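Local coordinates for DltD domain-containing protein (Beauveria bassiana, PDB 7D78), which probably acts as a thioesterase-type polyketide cyclase of the alpha/beta hydrolase fold, closing polyketide chains into medium-ring lactones, at residues 26-34 against 40-48; 57-68 against 84-92. All coordinates share one frame; numbering follows the deposited sequence. Where two conformers were deposited one is given.

Contact 1: residues 26-34 against 40-48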
# COMPACT_ATOMS: atom_id res chain seq x y z
N SER A 26 -33.02 -16.47 -4.27
CA SER A 26 -32.06 -17.53 -3.96
C SER A 26 -30.67 -17.17 -4.48
O SER A 26 -30.51 -16.29 -5.33
CB SER A 26 -32.50 -18.87 -4.56
OG SER A 26 -32.31 -18.87 -5.96
N PHE A 27 -29.66 -17.87 -3.96
CA PHE A 27 -28.28 -17.58 -4.28
C PHE A 27 -27.53 -18.89 -4.46
O PHE A 27 -27.91 -19.94 -3.93
CB PHE A 27 -27.61 -16.71 -3.19
CG PHE A 27 -27.42 -17.42 -1.87
CD1 PHE A 27 -26.28 -18.18 -1.62
CD2 PHE A 27 -28.37 -17.30 -0.86
CE1 PHE A 27 -26.10 -18.83 -0.40
CE2 PHE A 27 -28.19 -17.95 0.37
CZ PHE A 27 -27.05 -18.71 0.59
N GLN A 28 -26.44 -18.82 -5.22
CA GLN A 28 -25.50 -19.91 -5.40
C GLN A 28 -24.14 -19.47 -4.89
O GLN A 28 -23.83 -18.27 -4.87
CB GLN A 28 -25.39 -20.31 -6.88
CG GLN A 28 -26.69 -20.83 -7.45
CD GLN A 28 -27.33 -21.88 -6.56
OE1 GLN A 28 -26.73 -22.92 -6.27
NE2 GLN A 28 -28.55 -21.60 -6.10
N VAL A 29 -23.33 -20.43 -4.45
CA VAL A 29 -21.97 -20.13 -4.05
C VAL A 29 -21.14 -19.91 -5.31
O VAL A 29 -21.18 -20.71 -6.24
CB VAL A 29 -21.39 -21.26 -3.19
CG1 VAL A 29 -19.90 -21.06 -3.01
CG2 VAL A 29 -22.08 -21.32 -1.84
N VAL A 30 -20.41 -18.80 -5.36
CA VAL A 30 -19.56 -18.50 -6.50
C VAL A 30 -18.18 -18.13 -5.97
O VAL A 30 -18.06 -17.31 -5.06
CB VAL A 30 -20.16 -17.38 -7.38
CG1 VAL A 30 -19.08 -16.72 -8.25
CG2 VAL A 30 -21.27 -17.97 -8.28
N GLU A 31 -17.15 -18.75 -6.54
CA GLU A 31 -15.76 -18.56 -6.14
C GLU A 31 -15.01 -17.83 -7.24
O GLU A 31 -15.21 -18.12 -8.43
CB GLU A 31 -15.09 -19.91 -5.86
CG GLU A 31 -15.90 -20.78 -4.92
CD GLU A 31 -15.16 -22.01 -4.46
OE1 GLU A 31 -14.31 -22.51 -5.21
OE2 GLU A 31 -15.44 -22.47 -3.33
N CYS A 32 -14.14 -16.89 -6.85
CA CYS A 32 -13.32 -16.14 -7.79
C CYS A 32 -11.85 -16.34 -7.42
O CYS A 32 -11.49 -16.21 -6.24
CB CYS A 32 -13.65 -14.63 -7.77
SG CYS A 32 -15.39 -14.17 -7.90
N LYS A 33 -11.02 -16.65 -8.41
CA LYS A 33 -9.60 -16.85 -8.19
C LYS A 33 -8.85 -15.53 -8.36
O LYS A 33 -9.21 -14.71 -9.20
CB LYS A 33 -9.02 -17.87 -9.18
CG LYS A 33 -9.42 -19.32 -8.92
CD LYS A 33 -8.37 -20.28 -9.46
CE LYS A 33 -6.98 -19.89 -8.99
NZ LYS A 33 -5.93 -20.91 -9.34
N THR A 34 -7.81 -15.35 -7.56
CA THR A 34 -6.96 -14.17 -7.63
C THR A 34 -5.68 -14.53 -8.38
O THR A 34 -5.37 -15.70 -8.58
CB THR A 34 -6.62 -13.66 -6.23
OG1 THR A 34 -5.87 -14.67 -5.55
CG2 THR A 34 -7.89 -13.34 -5.46
N ILE A 40 -11.54 -16.48 -3.44
CA ILE A 40 -12.54 -15.65 -2.75
C ILE A 40 -13.89 -16.34 -2.91
O ILE A 40 -14.25 -16.77 -4.01
CB ILE A 40 -12.59 -14.24 -3.36
CG1 ILE A 40 -11.23 -13.52 -3.21
CG2 ILE A 40 -13.76 -13.43 -2.79
CD1 ILE A 40 -10.84 -13.27 -1.78
N ARG A 41 -14.65 -16.44 -1.82
CA ARG A 41 -15.95 -17.11 -1.83
C ARG A 41 -17.07 -16.15 -1.47
O ARG A 41 -16.92 -15.30 -0.59
CB ARG A 41 -15.95 -18.32 -0.85
CG ARG A 41 -14.85 -19.33 -1.20
CD ARG A 41 -14.96 -20.67 -0.46
NE ARG A 41 -13.96 -21.59 -1.02
CZ ARG A 41 -12.68 -21.58 -0.69
NH1 ARG A 41 -12.25 -20.72 0.24
NH2 ARG A 41 -11.83 -22.43 -1.26
N GLY A 42 -18.22 -16.31 -2.13
CA GLY A 42 -19.35 -15.45 -1.86
C GLY A 42 -20.66 -16.02 -2.36
O GLY A 42 -20.72 -17.11 -2.94
N ARG A 43 -21.74 -15.26 -2.10
CA ARG A 43 -23.08 -15.59 -2.56
C ARG A 43 -23.39 -14.81 -3.82
O ARG A 43 -23.23 -13.58 -3.84
CB ARG A 43 -24.14 -15.24 -1.51
CG ARG A 43 -23.97 -15.86 -0.15
CD ARG A 43 -25.10 -15.37 0.73
NE ARG A 43 -25.22 -16.14 1.97
CZ ARG A 43 -26.25 -16.04 2.80
NH1 ARG A 43 -27.26 -15.23 2.51
NH2 ARG A 43 -26.27 -16.77 3.90
N PHE A 44 -23.82 -15.50 -4.87
CA PHE A 44 -24.21 -14.87 -6.12
C PHE A 44 -25.72 -15.00 -6.28
O PHE A 44 -26.24 -16.12 -6.35
CB PHE A 44 -23.49 -15.50 -7.31
CG PHE A 44 -23.77 -14.82 -8.61
CD1 PHE A 44 -23.30 -13.54 -8.85
CD2 PHE A 44 -24.51 -15.46 -9.60
CE1 PHE A 44 -23.55 -12.90 -10.06
CE2 PHE A 44 -24.77 -14.83 -10.81
CZ PHE A 44 -24.29 -13.55 -11.04
N TYR A 45 -26.40 -13.87 -6.31
CA TYR A 45 -27.85 -13.79 -6.49
C TYR A 45 -28.11 -13.48 -7.96
O TYR A 45 -28.00 -12.32 -8.38
CB TYR A 45 -28.44 -12.73 -5.57
CG TYR A 45 -28.35 -13.02 -4.07
CD1 TYR A 45 -27.15 -12.88 -3.38
CD2 TYR A 45 -29.48 -13.40 -3.35
CE1 TYR A 45 -27.07 -13.12 -2.01
CE2 TYR A 45 -29.41 -13.65 -1.98
CZ TYR A 45 -28.20 -13.51 -1.31
OH TYR A 45 -28.13 -13.75 0.04
N ALA A 46 -28.42 -14.50 -8.75
CA ALA A 46 -28.54 -14.38 -10.20
C ALA A 46 -29.91 -13.85 -10.60
O ALA A 46 -30.90 -14.00 -9.88
CB ALA A 46 -28.30 -15.73 -10.88
N VAL A 47 -29.98 -13.23 -11.77
CA VAL A 47 -31.25 -12.87 -12.38
C VAL A 47 -31.41 -13.68 -13.65
O VAL A 47 -30.44 -14.21 -14.22
CB VAL A 47 -31.37 -11.36 -12.68
CG1 VAL A 47 -31.18 -10.55 -11.40
CG2 VAL A 47 -30.36 -10.94 -13.75
N ASP A 48 -32.66 -13.81 -14.10
CA ASP A 48 -32.93 -14.52 -15.33
C ASP A 48 -32.43 -13.71 -16.52
O ASP A 48 -32.41 -12.48 -16.49
CB ASP A 48 -34.43 -14.79 -15.48
CG ASP A 48 -35.00 -15.63 -14.35
OD1 ASP A 48 -34.39 -16.68 -14.01
OD2 ASP A 48 -36.05 -15.25 -13.79
O HOH W 1 -29.49 -16.97 -7.81
O HOH W 2 -12.96 -24.14 -3.14
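Arg43 lies along the ring of Phe27 for nearly the whole length of its side chain, a compact example of how an arginine on a strand can serve as apolar cover and cation at once. Its CB and CG both pass close to Phe27 CD1, and CD sits over the middle of the ring, 3.7 Å from the Phe27 centroid. NE follows at 3.4 Å from Phe27 CZ, and CZ and NH1 continue over the CE2 side, where the guanidinium lies flat on the ring with the planes only 9° apart. The extended chain from CG to NE makes this overlap possible. At the tip, NH1 gives an in-plane hydrogen bond to Tyr45 OH (3.0 Å), which, with the stack, helps fix the turn of the guanidinium. Tyr45 in turn receives Phe27 CB over the centre of its ring. Phe27 CG stands between its own backbone N and carbonyl carbon (chi1 68°), which turns the ring against the arginine chain.

The two strands form the antiparallel hairpin at the start of the fold, 28-33 being an outermost strand of the main sheet within the chain. Gln28-Phe44, Val30-Gly42 and Cys32-Ile40 are its hydrogen-bonded pairs, each joined by two backbone bonds. Val30 CG2 packs on Phe44 CB at 3.5 Å, on the face where helix 103-118 also reaches Val30 and Cys32 through His116.

On the face that carries Arg43, Arg41 NE makes a salt bridge with Glu31 OE2 (2.9 Å), coming from above a carboxylate turned 77° from the guanidinium. Water 2 joins the other halves, donating to Glu31 OE1 and accepting from Arg41 NH2. Asp94 and the carbonyl of Asp92 hold Arg41 NH1. Nearer the N terminus, water 1 bridges Ser26 O and Ala46 N.

Contact 2: residues 57-68 against 84-92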
# COMPACT_ATOMS: atom_id res chain seq x y z
N THR A 57 -18.93 -5.22 -1.29
CA THR A 57 -17.82 -5.50 -0.37
C THR A 57 -18.24 -5.16 1.06
O THR A 57 -18.62 -4.01 1.32
CB THR A 57 -16.58 -4.69 -0.75
OG1 THR A 57 -16.10 -5.11 -2.04
CG2 THR A 57 -15.46 -4.92 0.27
N PRO A 58 -18.16 -6.09 2.00
CA PRO A 58 -18.53 -5.80 3.39
C PRO A 58 -17.53 -4.88 4.09
O PRO A 58 -16.45 -4.57 3.59
CB PRO A 58 -18.55 -7.17 4.07
CG PRO A 58 -18.53 -8.18 2.96
CD PRO A 58 -17.78 -7.50 1.83
N GLY A 59 -17.91 -4.47 5.29
CA GLY A 59 -17.09 -3.62 6.13
C GLY A 59 -15.95 -4.36 6.81
O GLY A 59 -15.65 -5.53 6.54
N PHE A 60 -15.31 -3.65 7.74
CA PHE A 60 -14.05 -4.04 8.36
C PHE A 60 -14.18 -5.35 9.13
O PHE A 60 -14.87 -5.40 10.15
CB PHE A 60 -13.58 -2.90 9.27
CG PHE A 60 -12.20 -3.09 9.84
CD1 PHE A 60 -11.06 -2.84 9.06
CD2 PHE A 60 -12.02 -3.43 11.17
CE1 PHE A 60 -9.79 -2.97 9.60
CE2 PHE A 60 -10.75 -3.56 11.71
CZ PHE A 60 -9.63 -3.33 10.93
N ASN A 61 -13.55 -6.41 8.64
CA ASN A 61 -13.58 -7.74 9.24
C ASN A 61 -14.97 -8.36 9.22
O ASN A 61 -15.20 -9.37 9.91
CB ASN A 61 -13.05 -7.75 10.69
CG ASN A 61 -12.41 -9.08 11.07
OD1 ASN A 61 -11.77 -9.73 10.23
ND2 ASN A 61 -12.58 -9.50 12.32
N CYS A 62 -15.91 -7.80 8.47
CA CYS A 62 -17.27 -8.34 8.42
C CYS A 62 -17.38 -9.46 7.39
O CYS A 62 -16.62 -9.50 6.42
CB CYS A 62 -18.28 -7.24 8.09
SG CYS A 62 -18.27 -5.95 9.35
N VAL A 63 -18.34 -10.36 7.63
CA VAL A 63 -18.60 -11.45 6.71
C VAL A 63 -19.84 -11.12 5.89
O VAL A 63 -20.67 -10.28 6.27
CB VAL A 63 -18.75 -12.82 7.44
CG1 VAL A 63 -17.41 -13.22 8.08
CG2 VAL A 63 -19.87 -12.81 8.48
N LYS A 64 -19.97 -11.79 4.75
CA LYS A 64 -21.00 -11.46 3.77
C LYS A 64 -22.41 -11.67 4.33
O LYS A 64 -23.35 -11.05 3.82
CB LYS A 64 -20.80 -12.32 2.51
CG LYS A 64 -20.79 -13.84 2.80
CD LYS A 64 -20.15 -14.62 1.65
CE LYS A 64 -20.24 -16.14 1.89
NZ LYS A 64 -19.67 -16.50 3.22
N GLU A 65 -22.56 -12.49 5.37
CA GLU A 65 -23.88 -12.79 5.94
C GLU A 65 -24.42 -11.68 6.82
O GLU A 65 -25.61 -11.70 7.17
CB GLU A 65 -23.82 -14.09 6.77
CG GLU A 65 -23.59 -15.34 5.94
CD GLU A 65 -22.12 -15.58 5.61
OE1 GLU A 65 -21.26 -14.82 6.12
OE2 GLU A 65 -21.84 -16.51 4.82
N MET A 66 -23.59 -10.71 7.21
CA MET A 66 -24.04 -9.62 8.07
C MET A 66 -24.71 -8.56 7.22
O MET A 66 -24.05 -7.91 6.41
CB MET A 66 -22.86 -9.04 8.85
CG MET A 66 -22.17 -10.05 9.74
SD MET A 66 -20.54 -9.49 10.30
CE MET A 66 -20.93 -7.98 11.09
N LEU A 67 -26.03 -8.39 7.40
CA LEU A 67 -26.83 -7.28 6.86
C LEU A 67 -27.01 -7.32 5.35
O LEU A 67 -28.13 -7.11 4.84
CB LEU A 67 -26.24 -5.92 7.27
CG LEU A 67 -25.96 -5.74 8.77
CD1 LEU A 67 -24.70 -4.91 9.02
CD2 LEU A 67 -27.16 -5.16 9.54
N LEU A 68 -25.94 -7.59 4.61
CA LEU A 68 -25.99 -7.47 3.15
C LEU A 68 -26.96 -8.42 2.45
O LEU A 68 -27.46 -8.03 1.38
CB LEU A 68 -24.57 -7.63 2.58
CG LEU A 68 -23.54 -6.67 3.20
CD1 LEU A 68 -22.23 -6.67 2.41
CD2 LEU A 68 -24.10 -5.25 3.31
N ILE A 84 -22.22 -10.91 -3.04
CA ILE A 84 -21.64 -10.57 -1.74
C ILE A 84 -20.56 -11.60 -1.45
O ILE A 84 -20.78 -12.81 -1.63
CB ILE A 84 -22.69 -10.57 -0.61
CG1 ILE A 84 -24.07 -10.16 -1.11
CG2 ILE A 84 -22.26 -9.66 0.53
CD1 ILE A 84 -25.12 -10.30 -0.03
N TYR A 85 -19.39 -11.15 -1.01
CA TYR A 85 -18.27 -12.05 -0.82
C TYR A 85 -17.54 -11.73 0.48
O TYR A 85 -17.62 -10.62 1.01
CB TYR A 85 -17.29 -11.99 -2.02
CG TYR A 85 -16.51 -10.68 -2.08
CD1 TYR A 85 -17.07 -9.56 -2.68
CD2 TYR A 85 -15.25 -10.56 -1.50
CE1 TYR A 85 -16.38 -8.34 -2.71
CE2 TYR A 85 -14.56 -9.36 -1.52
CZ TYR A 85 -15.13 -8.26 -2.12
OH TYR A 85 -14.43 -7.08 -2.15
N ASP A 86 -16.86 -12.76 1.00
CA ASP A 86 -15.93 -12.59 2.12
C ASP A 86 -14.58 -12.16 1.57
O ASP A 86 -13.99 -12.91 0.78
CB ASP A 86 -15.79 -13.88 2.91
CG ASP A 86 -17.03 -14.22 3.73
OD1 ASP A 86 -17.75 -13.29 4.14
OD2 ASP A 86 -17.27 -15.42 4.00
N PRO A 87 -14.05 -11.00 1.95
CA PRO A 87 -12.74 -10.60 1.44
C PRO A 87 -11.64 -11.56 1.90
O PRO A 87 -11.82 -12.41 2.76
CB PRO A 87 -12.54 -9.19 2.02
CG PRO A 87 -13.94 -8.71 2.37
CD PRO A 87 -14.65 -9.97 2.83
N ARG A 88 -10.47 -11.37 1.29
CA ARG A 88 -9.30 -12.19 1.57
C ARG A 88 -9.04 -12.33 3.07
O ARG A 88 -9.06 -11.34 3.81
CB ARG A 88 -8.08 -11.56 0.90
CG ARG A 88 -6.77 -12.31 1.16
CD ARG A 88 -5.61 -11.58 0.54
NE ARG A 88 -5.70 -11.56 -0.91
CZ ARG A 88 -4.91 -12.27 -1.71
NH1 ARG A 88 -3.99 -13.06 -1.19
NH2 ARG A 88 -5.04 -12.19 -3.03
N SER A 89 -8.82 -13.58 3.51
CA SER A 89 -8.47 -14.00 4.87
C SER A 89 -9.63 -13.88 5.86
O SER A 89 -9.40 -14.01 7.08
CB SER A 89 -7.25 -13.23 5.42
OG SER A 89 -7.65 -12.00 6.00
N ILE A 90 -10.85 -13.66 5.38
CA ILE A 90 -12.04 -13.46 6.21
C ILE A 90 -13.08 -14.52 5.86
O ILE A 90 -13.26 -14.87 4.69
CB ILE A 90 -12.62 -12.04 5.99
CG1 ILE A 90 -11.61 -10.98 6.45
CG2 ILE A 90 -13.98 -11.89 6.66
CD1 ILE A 90 -11.98 -9.57 6.04
N GLY A 91 -13.75 -15.04 6.89
CA GLY A 91 -14.93 -15.86 6.65
C GLY A 91 -14.58 -17.09 5.84
O GLY A 91 -13.65 -17.83 6.17
N ASP A 92 -15.34 -17.31 4.76
CA ASP A 92 -15.21 -18.51 3.95
C ASP A 92 -14.03 -18.46 2.98
O ASP A 92 -13.72 -19.48 2.36
CB ASP A 92 -16.50 -18.77 3.15
CG ASP A 92 -17.67 -19.25 4.02
OD1 ASP A 92 -17.45 -19.75 5.15
OD2 ASP A 92 -18.83 -19.13 3.56
O HOH W 3 -18.72 -16.03 6.23
O HOH W 4 -21.37 -19.35 5.43
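Val63 and Lys64 open a type I turn that runs past Asp86 and Tyr85, and the CA atoms of Lys64 and Tyr85 come within 5.4 Å. Asp86 grips this turn at two levels: OD1 accepts Lys64 N at 2.7 Å, and OD2 accepts Lys64 NZ, also at 2.7 Å. With CG between its backbone N and carbonyl carbon (chi1 56°), the lysine crosses the aspartate and bends at its last torsion to bring NZ among three carboxylates. NZ meets Asp92 OD2 (2.8 Å) from above its plane, while Asp92 OD1 is taken by Asn229; Glu65 OE2 is met on its syn side. Asp92 N reaches Asp86 OD2 from the face opposite NZ, while waters 3 and 4 link Glu65 to Asp86 and Asp92. A methionine in place of Lys64 would probably leave these carboxylates facing one another without their shared cation.

In this alpha/beta hydrolase fold the network ties the loop between strand 51-57 and helix 68-77 to strand 81-86 and the loop that follows it. Loops at this position often help form the oxyanion hole; Phe60 N here is hydrogen-bonded to a glycerol, probably from the crystallisation liquor, which is at most consistent with such a role.

Thr57 OG1 and Tyr85 OH share a hydrogen bond of 2.6 Å at the edge of the tyrosine ring. Ile90 CG2 packs on Val63 CG1.

From the N terminus, strand 28-33 turns back at once through a short loop onto strand 39-45, and contact 1 is complete before contact 2 begins. Contact 2 then spans a longer excursion: the chain leaves strand 51-57, passes through helix 68-77 and returns on strand 81-86. The two closures are thus in series, neither nested nor crossed. In space they share the main sheet, since strands 39-45 and 81-86 are neighbours there, and Arg43 N probably bonds Ile84 O across the seam. Ile40 packs on Tyr85 nearby. Together they join the hairpin at the sheet's edge within this chain to the loops at the ends of its inner strands.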